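Local coordinates for RmpD (Hexulose-6-phosphate synthase) (Streptococcus mutans, PDB 3EXR), which belongs to the orotidine 5'-phosphate decarboxylase / HUMPS family and folds as a TIM barrel, at residues Asp84-Cys90 against Lys111-Glu117; Arg170-Gly175 against Val190-Ile194. One frame throughout, in Å; residues are numbered along the deposited sequence.

Contact 1 (Asp84-Cys90 against Lys111-Glu117)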
# COMPACT_ATOMS: atom_id res chain seq x y z
N ASP A 84 -1.28 -3.41 -17.03
CA ASP A 84 -0.05 -2.99 -17.71
C ASP A 84 0.99 -2.41 -16.76
O ASP A 84 2.17 -2.79 -16.79
CB ASP A 84 -0.40 -1.95 -18.78
CG ASP A 84 -1.27 -2.53 -19.89
OD1 ASP A 84 -0.91 -3.61 -20.46
OD2 ASP A 84 -2.30 -1.92 -20.22
N TRP A 85 0.54 -1.48 -15.91
CA TRP A 85 1.40 -0.79 -14.97
C TRP A 85 0.95 -1.12 -13.57
O TRP A 85 -0.24 -1.26 -13.33
CB TRP A 85 1.32 0.72 -15.14
CG TRP A 85 1.74 1.19 -16.51
CD1 TRP A 85 2.45 0.48 -17.43
CD2 TRP A 85 1.46 2.47 -17.10
NE1 TRP A 85 2.63 1.24 -18.56
CE2 TRP A 85 2.04 2.46 -18.39
CE3 TRP A 85 0.77 3.61 -16.67
CZ2 TRP A 85 1.96 3.56 -19.25
CZ3 TRP A 85 0.68 4.71 -17.54
CH2 TRP A 85 1.26 4.66 -18.81
N MET A 86 1.91 -1.27 -12.66
CA MET A 86 1.61 -1.40 -11.24
C MET A 86 2.44 -0.39 -10.45
O MET A 86 3.63 -0.17 -10.75
CB MET A 86 1.91 -2.80 -10.73
CG MET A 86 1.37 -3.04 -9.34
SD MET A 86 1.79 -4.61 -8.59
CE MET A 86 3.49 -4.37 -8.06
N THR A 87 1.84 0.19 -9.41
CA THR A 87 2.60 1.04 -8.51
C THR A 87 3.30 0.29 -7.38
O THR A 87 2.75 -0.66 -6.79
CB THR A 87 1.73 2.18 -7.91
OG1 THR A 87 0.64 1.63 -7.17
CG2 THR A 87 1.13 3.09 -9.01
N CYS A 88 4.51 0.75 -7.06
CA CYS A 88 5.18 0.38 -5.81
C CYS A 88 5.36 1.66 -5.03
O CYS A 88 5.71 2.71 -5.62
CB CYS A 88 6.56 -0.19 -6.06
SG CYS A 88 6.63 -1.90 -6.59
N ILE A 89 5.12 1.59 -3.72
CA ILE A 89 5.42 2.71 -2.84
C ILE A 89 6.94 2.91 -2.84
O ILE A 89 7.71 1.96 -2.97
CB ILE A 89 4.81 2.45 -1.41
CG1 ILE A 89 4.82 3.73 -0.54
CG2 ILE A 89 5.45 1.27 -0.71
CD1 ILE A 89 3.92 4.83 -1.11
N CYS A 90 7.39 4.15 -2.69
CA CYS A 90 8.81 4.45 -2.77
C CYS A 90 9.62 3.82 -1.63
O CYS A 90 10.84 3.73 -1.72
CB CYS A 90 9.03 5.96 -2.84
SG CYS A 90 8.24 6.89 -1.49
N LYS A 111 4.11 -4.22 -22.56
CA LYS A 111 3.70 -3.00 -21.86
C LYS A 111 4.00 -2.99 -20.34
O LYS A 111 3.92 -1.94 -19.71
CB LYS A 111 2.19 -2.75 -22.07
CG LYS A 111 1.69 -2.52 -23.52
CD LYS A 111 0.35 -1.70 -23.55
CE LYS A 111 -0.98 -2.57 -23.45
NZ LYS A 111 -2.35 -1.87 -23.12
N GLY A 112 4.36 -4.15 -19.76
CA GLY A 112 4.55 -4.28 -18.31
C GLY A 112 5.58 -3.36 -17.70
O GLY A 112 6.74 -3.37 -18.12
N GLU A 113 5.18 -2.58 -16.70
CA GLU A 113 6.05 -1.64 -16.04
C GLU A 113 5.65 -1.39 -14.60
O GLU A 113 4.46 -1.52 -14.24
CB GLU A 113 5.98 -0.27 -16.74
CG GLU A 113 6.61 -0.19 -18.13
CD GLU A 113 6.92 1.24 -18.51
OE1 GLU A 113 7.61 1.94 -17.72
OE2 GLU A 113 6.47 1.66 -19.58
N ILE A 114 6.64 -0.97 -13.81
CA ILE A 114 6.47 -0.49 -12.45
C ILE A 114 6.54 1.05 -12.44
O ILE A 114 7.29 1.68 -13.22
CB ILE A 114 7.52 -1.12 -11.51
CG1 ILE A 114 7.43 -2.65 -11.58
CG2 ILE A 114 7.38 -0.63 -10.07
CD1 ILE A 114 6.10 -3.25 -11.24
N GLN A 115 5.72 1.64 -11.58
CA GLN A 115 5.71 3.08 -11.33
C GLN A 115 5.96 3.30 -9.84
O GLN A 115 5.33 2.64 -9.02
CB GLN A 115 4.34 3.68 -11.67
CG GLN A 115 3.78 3.35 -13.05
CD GLN A 115 2.43 4.01 -13.26
OE1 GLN A 115 1.49 3.71 -12.51
NE2 GLN A 115 2.34 4.95 -14.22
N VAL A 116 6.82 4.25 -9.50
CA VAL A 116 7.11 4.56 -8.11
C VAL A 116 6.20 5.71 -7.63
O VAL A 116 6.24 6.85 -8.12
CB VAL A 116 8.56 4.97 -7.87
CG1 VAL A 116 8.81 5.18 -6.37
CG2 VAL A 116 9.52 3.89 -8.38
N GLU A 117 5.40 5.40 -6.62
CA GLU A 117 4.54 6.35 -5.92
C GLU A 117 5.33 7.12 -4.88
O GLU A 117 5.91 6.53 -3.97
CB GLU A 117 3.35 5.61 -5.27
CG GLU A 117 2.17 5.40 -6.24
CD GLU A 117 1.29 6.63 -6.46
OE1 GLU A 117 1.64 7.71 -5.95
OE2 GLU A 117 0.26 6.52 -7.15
O HOH W 1 4.32 0.35 -20.80

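Contact 2 (Arg170-Gly175 against Val190-Ile194)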
# COMPACT_ATOMS: atom_id res chain seq x y z
N ARG A 170 9.78 9.20 -16.73
CA ARG A 170 8.46 9.58 -17.22
C ARG A 170 7.62 9.87 -15.99
O ARG A 170 7.31 8.95 -15.23
CB ARG A 170 7.85 8.50 -18.11
CG ARG A 170 8.36 8.55 -19.57
CD ARG A 170 8.11 7.23 -20.32
NE ARG A 170 8.85 6.15 -19.67
CZ ARG A 170 8.41 4.91 -19.47
NH1 ARG A 170 7.25 4.50 -19.96
NH2 ARG A 170 9.18 4.08 -18.79
N VAL A 171 7.30 11.14 -15.78
CA VAL A 171 6.65 11.60 -14.57
C VAL A 171 5.15 11.81 -14.80
O VAL A 171 4.71 12.48 -15.72
CB VAL A 171 7.31 12.89 -14.04
CG1 VAL A 171 6.57 13.46 -12.83
CG2 VAL A 171 8.77 12.62 -13.70
N SER A 172 4.35 11.17 -13.95
CA SER A 172 2.93 11.43 -13.89
C SER A 172 2.67 12.40 -12.76
O SER A 172 3.31 12.32 -11.71
CB SER A 172 2.16 10.14 -13.60
OG SER A 172 2.28 9.23 -14.64
N VAL A 173 1.74 13.35 -12.96
CA VAL A 173 1.36 14.24 -11.88
C VAL A 173 -0.11 14.04 -11.52
O VAL A 173 -0.94 13.66 -12.37
CB VAL A 173 1.65 15.74 -12.21
CG1 VAL A 173 3.11 16.02 -12.41
CG2 VAL A 173 0.88 16.17 -13.45
N THR A 174 -0.44 14.31 -10.26
CA THR A 174 -1.82 14.22 -9.78
C THR A 174 -2.07 15.25 -8.72
O THR A 174 -1.13 15.64 -8.00
CB THR A 174 -2.12 12.81 -9.26
OG1 THR A 174 -3.53 12.69 -9.01
CG2 THR A 174 -1.41 12.51 -7.95
N GLY A 175 -3.32 15.73 -8.65
CA GLY A 175 -3.71 16.77 -7.71
C GLY A 175 -3.74 18.14 -8.36
O GLY A 175 -2.80 18.49 -9.06
N VAL A 190 5.48 16.55 -19.07
CA VAL A 190 4.69 15.64 -18.23
C VAL A 190 4.30 14.43 -19.07
O VAL A 190 3.82 14.57 -20.20
CB VAL A 190 3.40 16.34 -17.71
CG1 VAL A 190 2.45 15.35 -17.02
CG2 VAL A 190 3.74 17.49 -16.77
N PHE A 191 4.47 13.23 -18.51
CA PHE A 191 4.16 11.98 -19.22
C PHE A 191 2.67 11.67 -19.20
O PHE A 191 2.09 11.30 -20.22
CB PHE A 191 4.97 10.82 -18.64
CG PHE A 191 4.56 9.45 -19.15
CD1 PHE A 191 4.75 9.10 -20.48
CD2 PHE A 191 4.03 8.51 -18.28
CE1 PHE A 191 4.38 7.87 -20.95
CE2 PHE A 191 3.67 7.24 -18.76
CZ PHE A 191 3.85 6.93 -20.10
N THR A 192 2.06 11.82 -18.02
CA THR A 192 0.66 11.56 -17.79
C THR A 192 0.08 12.51 -16.77
O THR A 192 0.73 12.77 -15.74
CB THR A 192 0.45 10.12 -17.27
OG1 THR A 192 0.89 9.17 -18.25
CG2 THR A 192 -1.03 9.84 -17.00
N PHE A 193 -1.13 13.01 -17.04
CA PHE A 193 -1.91 13.78 -16.06
C PHE A 193 -2.98 12.83 -15.49
O PHE A 193 -3.77 12.27 -16.24
CB PHE A 193 -2.59 14.98 -16.72
CG PHE A 193 -1.61 16.07 -17.08
CD1 PHE A 193 -1.17 16.98 -16.11
CD2 PHE A 193 -1.11 16.17 -18.37
CE1 PHE A 193 -0.24 17.99 -16.46
CE2 PHE A 193 -0.20 17.18 -18.70
CZ PHE A 193 0.23 18.07 -17.75
N ILE A 194 -3.01 12.65 -14.16
CA ILE A 194 -3.96 11.72 -13.52
C ILE A 194 -5.09 12.54 -12.90
O ILE A 194 -4.87 13.25 -11.92
CB ILE A 194 -3.30 10.89 -12.42
CG1 ILE A 194 -2.08 10.12 -12.95
CG2 ILE A 194 -4.33 9.95 -11.80
CD1 ILE A 194 -1.26 9.46 -11.83
O HOH W 2 -5.70 14.94 -9.98

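Contact 1 (Asp84-Cys90 against Lys111-Glu117)
Strands 85-89 and 113-117 run parallel, Trp85 level with Glu113 and Ile89 with Glu117, their axes 4.6 Å apart at closest and 36° from aligned. The ladder opens with Glu113 N to Asp84 O (3.0 Å), passes through Met86 and Gln115, and frays at a weak bond from Cys90 N to Glu117 O. On the barrel-core face, Glu113 lies alongside Trp85, its CB 3.7 Å from Trp85 CD1. Gln115 holds its CG beside its own backbone N (chi1 -51°) and reaches out extended, so that NE2 comes to 3.2 Å from Trp85 CE3, the amide turned 43° from the indole plane; this NE2 is hydrogen-bonded to Gln137 OE1. Water 1, in the indole plane, accepts from Trp85 NE1 (2.9 Å) and donates to Lys111 O and Glu113 OE2. On the helix side, Cys88 SG rests on Ile114 CG2 (3.8 Å), and Ile114 packs on helix 94-107. Before the strands, Lys111 bends at chi3 and brings NZ into a salt bridge with Asp84 OD2 (2.9 Å) from above the carboxylate plane. Arg53 adds a second salt bridge there and Ile61 N a hydrogen bond, so the buried carboxylate probably stays ionised.

Contact 2 (Arg170-Gly175 against Val190-Ile194)
Val171 O accepts from Phe191 N at 2.9 Å, the first of three backbone hydrogen bonds joining Arg170-Gly175 to Val190-Ile194. Thr192 O then takes Val173 N (3.0 Å), and Val173 O takes Ile194 N nearly head-on, with a C=O...N angle of 175°. Past this last rung the chains part, and water 2 fills in, accepting from Gly175 N and donating to Ile194 O (2.7 Å). At Gly175's backbone angles a CB would jam against Thr174 O. At the other end, the aliphatic part of Arg170 lies along Phe191: CB sits over one ring face, 4.0 Å from the ring centroid in a CH-pi contact, and CG and CD continue past CD1 and CE1. The guanidinium is turned 70° to the ring and is at most weakly attracted to it; its NH2 is held by Ser136 and Glu113. Phe191 CG stands anti to the backbone N (chi1 171°), which lays the ring beside the arginine. Toward the barrel interior, Ser172 OG meets Thr192 CB at 3.3 Å, and Ile194 CD1 reaches Ser172 CB. On the outward face Val173 CG2 presses on Phe193 CD1 (3.5 Å), while Val190 CG1 sits over the centre of the same ring. Phe193 also meets Phe185 edge-to-face. These are strands seven and eight of a TIM barrel, the eighth closing the sheet against strand 7-12.

Overall arrangement
Both contacts are parallel strand pairs of one closed eight-stranded barrel: contact 1 joins the fourth and fifth strands, contact 2 the seventh and eighth, with strand 137-141 between strands 113-117 and 170-174. Their centres lie 13 Å apart, yet their side chains meet in the barrel interior near the N-terminal ends of the strands. There Glu113 OE1 forms a salt bridge with Arg170 NH2 at 2.9 Å, and Trp85 CH2 packs against Phe191 CE2 at 3.5 Å. Gln137 NE2, hydrogen-bonded to Glu113 OE1, ties strand 137-141 to this salt bridge. Active sites of TIM barrels lie at the C-terminal strand ends, so this cluster lies toward the other end and is probably not part of the site.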